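Local coordinates for SWI/SNF-related matrix-associated actin-dependent regulator of chromatin subfamily A-like protein 1 (Mus musculus, PDB 4O66) that probably remodels DNA at damaged or stalled replication forks as an ATP-dependent SNF2-family enzyme, its HARP domain recognising structured nucleic acid substrates, at residues I26-N29 against Q30-A34. Residues are numbered along the deposited sequence; the frame is centred on the assembly and turned at random.
Sequences IGYN and QELIA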
loop_
_atom_site.group_PDB
_atom_site.type_symbol
_atom_site.label_atom_id
_atom_site.label_comp_id
_atom_site.label_asym_id
_atom_site.label_seq_id
_atom_site.Cartn_x
_atom_site.Cartn_y
_atom_site.Cartn_z
ATOM N N ILE A 26 -1.567 3.849 -8.511
ATOM C CA ILE A 26 -2.712 4.414 -7.777
ATOM C C ILE A 26 -2.418 4.577 -6.279
ATOM O O ILE A 26 -1.876 3.691 -5.645
ATOM C CB ILE A 26 -3.982 3.564 -7.960
ATOM C CG1 ILE A 26 -4.350 3.494 -9.442
ATOM C CG2 ILE A 26 -5.127 4.143 -7.198
ATOM C CD1 ILE A 26 -4.289 4.808 -10.161
ATOM N N GLY A 27 -2.735 5.745 -5.738
ATOM C CA GLY A 27 -2.363 6.085 -4.369
ATOM C C GLY A 27 -3.186 5.309 -3.349
ATOM O O GLY A 27 -4.199 4.694 -3.691
ATOM N N TYR A 28 -2.768 5.376 -2.090
ATOM C CA TYR A 28 -3.458 4.740 -0.969
ATOM C C TYR A 28 -4.430 5.742 -0.366
ATOM O O TYR A 28 -4.570 6.838 -0.910
ATOM C CB TYR A 28 -2.441 4.265 0.055
ATOM C CG TYR A 28 -1.431 3.303 -0.544
ATOM C CD1 TYR A 28 -1.788 2.004 -0.835
ATOM C CD2 TYR A 28 -0.126 3.710 -0.829
ATOM C CE1 TYR A 28 -0.873 1.121 -1.372
ATOM C CE2 TYR A 28 0.783 2.835 -1.374
ATOM C CZ TYR A 28 0.409 1.534 -1.652
ATOM O OH TYR A 28 1.342 0.639 -2.176
ATOM N N ASN A 29 -5.105 5.383 0.723
ATOM C CA ASN A 29 -5.932 6.347 1.458
ATOM C C ASN A 29 -5.449 6.456 2.895
ATOM O O ASN A 29 -4.531 5.743 3.286
ATOM C CB ASN A 29 -7.427 5.984 1.391
ATOM C CG ASN A 29 -7.760 4.595 1.952
ATOM O OD1 ASN A 29 -7.049 4.047 2.768
ATOM N ND2 ASN A 29 -8.891 4.066 1.546
ATOM N N GLN A 30 -6.032 7.370 3.657
ATOM C CA GLN A 30 -5.562 7.676 4.996
ATOM C C GLN A 30 -5.620 6.458 5.917
ATOM O O GLN A 30 -4.671 6.170 6.638
ATOM C CB GLN A 30 -6.389 8.849 5.591
ATOM C CG GLN A 30 -6.829 9.942 4.583
ATOM C CD GLN A 30 -5.929 11.185 4.558
ATOM O OE1 GLN A 30 -4.699 11.073 4.582
ATOM N NE2 GLN A 30 -6.546 12.376 4.499
ATOM N N GLU A 31 -6.727 5.729 5.876
ATOM C CA GLU A 31 -6.916 4.556 6.724
ATOM C C GLU A 31 -5.866 3.502 6.533
ATOM O O GLU A 31 -5.356 2.935 7.493
ATOM C CB GLU A 31 -8.252 3.915 6.442
ATOM C CG GLU A 31 -9.408 4.471 7.186
ATOM C CD GLU A 31 -10.700 4.070 6.525
ATOM O OE1 GLU A 31 -10.991 4.668 5.470
ATOM O OE2 GLU A 31 -11.400 3.152 7.019
ATOM N N LEU A 32 -5.580 3.224 5.270
ATOM C CA LEU A 32 -4.661 2.171 4.884
ATOM C C LEU A 32 -3.257 2.502 5.304
ATOM O O LEU A 32 -2.569 1.678 5.861
ATOM C CB LEU A 32 -4.742 1.938 3.367
ATOM C CG LEU A 32 -4.063 0.685 2.822
ATOM C CD1 LEU A 32 -4.466 -0.546 3.604
ATOM C CD2 LEU A 32 -4.409 0.523 1.369
ATOM N N ILE A 33 -2.835 3.729 5.047
ATOM C CA ILE A 33 -1.511 4.157 5.463
ATOM C C ILE A 33 -1.352 4.062 6.987
ATOM O O ILE A 33 -0.285 3.721 7.481
ATOM C CB ILE A 33 -1.217 5.585 4.966
ATOM C CG1 ILE A 33 -1.220 5.572 3.439
ATOM C CG2 ILE A 33 0.114 6.061 5.505
ATOM C CD1 ILE A 33 -0.988 6.889 2.789
ATOM N N ALA A 34 -2.418 4.367 7.726
ATOM C CA ALA A 34 -2.393 4.230 9.168
ATOM C C ALA A 34 -2.112 2.775 9.562
ATOM O O ALA A 34 -1.288 2.531 10.434
ATOM C CB ALA A 34 -3.707 4.697 9.762
#
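N29 grips the first turn of helix 30-38 with two oxygens, one from its side chain and one from its backbone. The amide oxygen N29 OD1 accepts from L32 N at 3.0 Å, and a C=O...N angle of 165° shows that the donor lies almost straight ahead of the carbonyl. The first torsion explains the reach: chi1 59° leaves CG flanked by both backbone bonds of N29, which brings OD1 back to the L32 amide. N29 OD1 also lies 3.2 Å from L32 CB, a proximity that comes with capping the backbone N-H of the same residue. The second bond, I33 N to N29 O, is 3.2 Å long and nearly linear at the hydrogen (172°); it is the first i+4 to i bond of the helix. A34 N to Q30 O follows at 3.1 Å.

One residue earlier, Y28 adds apolar contacts to the same turn. Y28 turns its CB toward the helix, where it meets I33 CG1 at 3.8 Å, while Y28 ring atom CD1 lies 3.7 Å from L32 CD2, the methyl approaching the ring obliquely.

Farther out, Y28 OH is hydrogen-bonded to W51 N, and its ring meets F36 edge-to-face, which tie the ring to strand 50-52 and to the next turn of the helix. The N29 side chain also rests on T70 and V71. The bond from N29 OD1 to the N3 amide of L32 is a classical asparagine N-cap, with Y28 packing against the same first turn, where strand 21-26 passes into the first helix of the HARP domain.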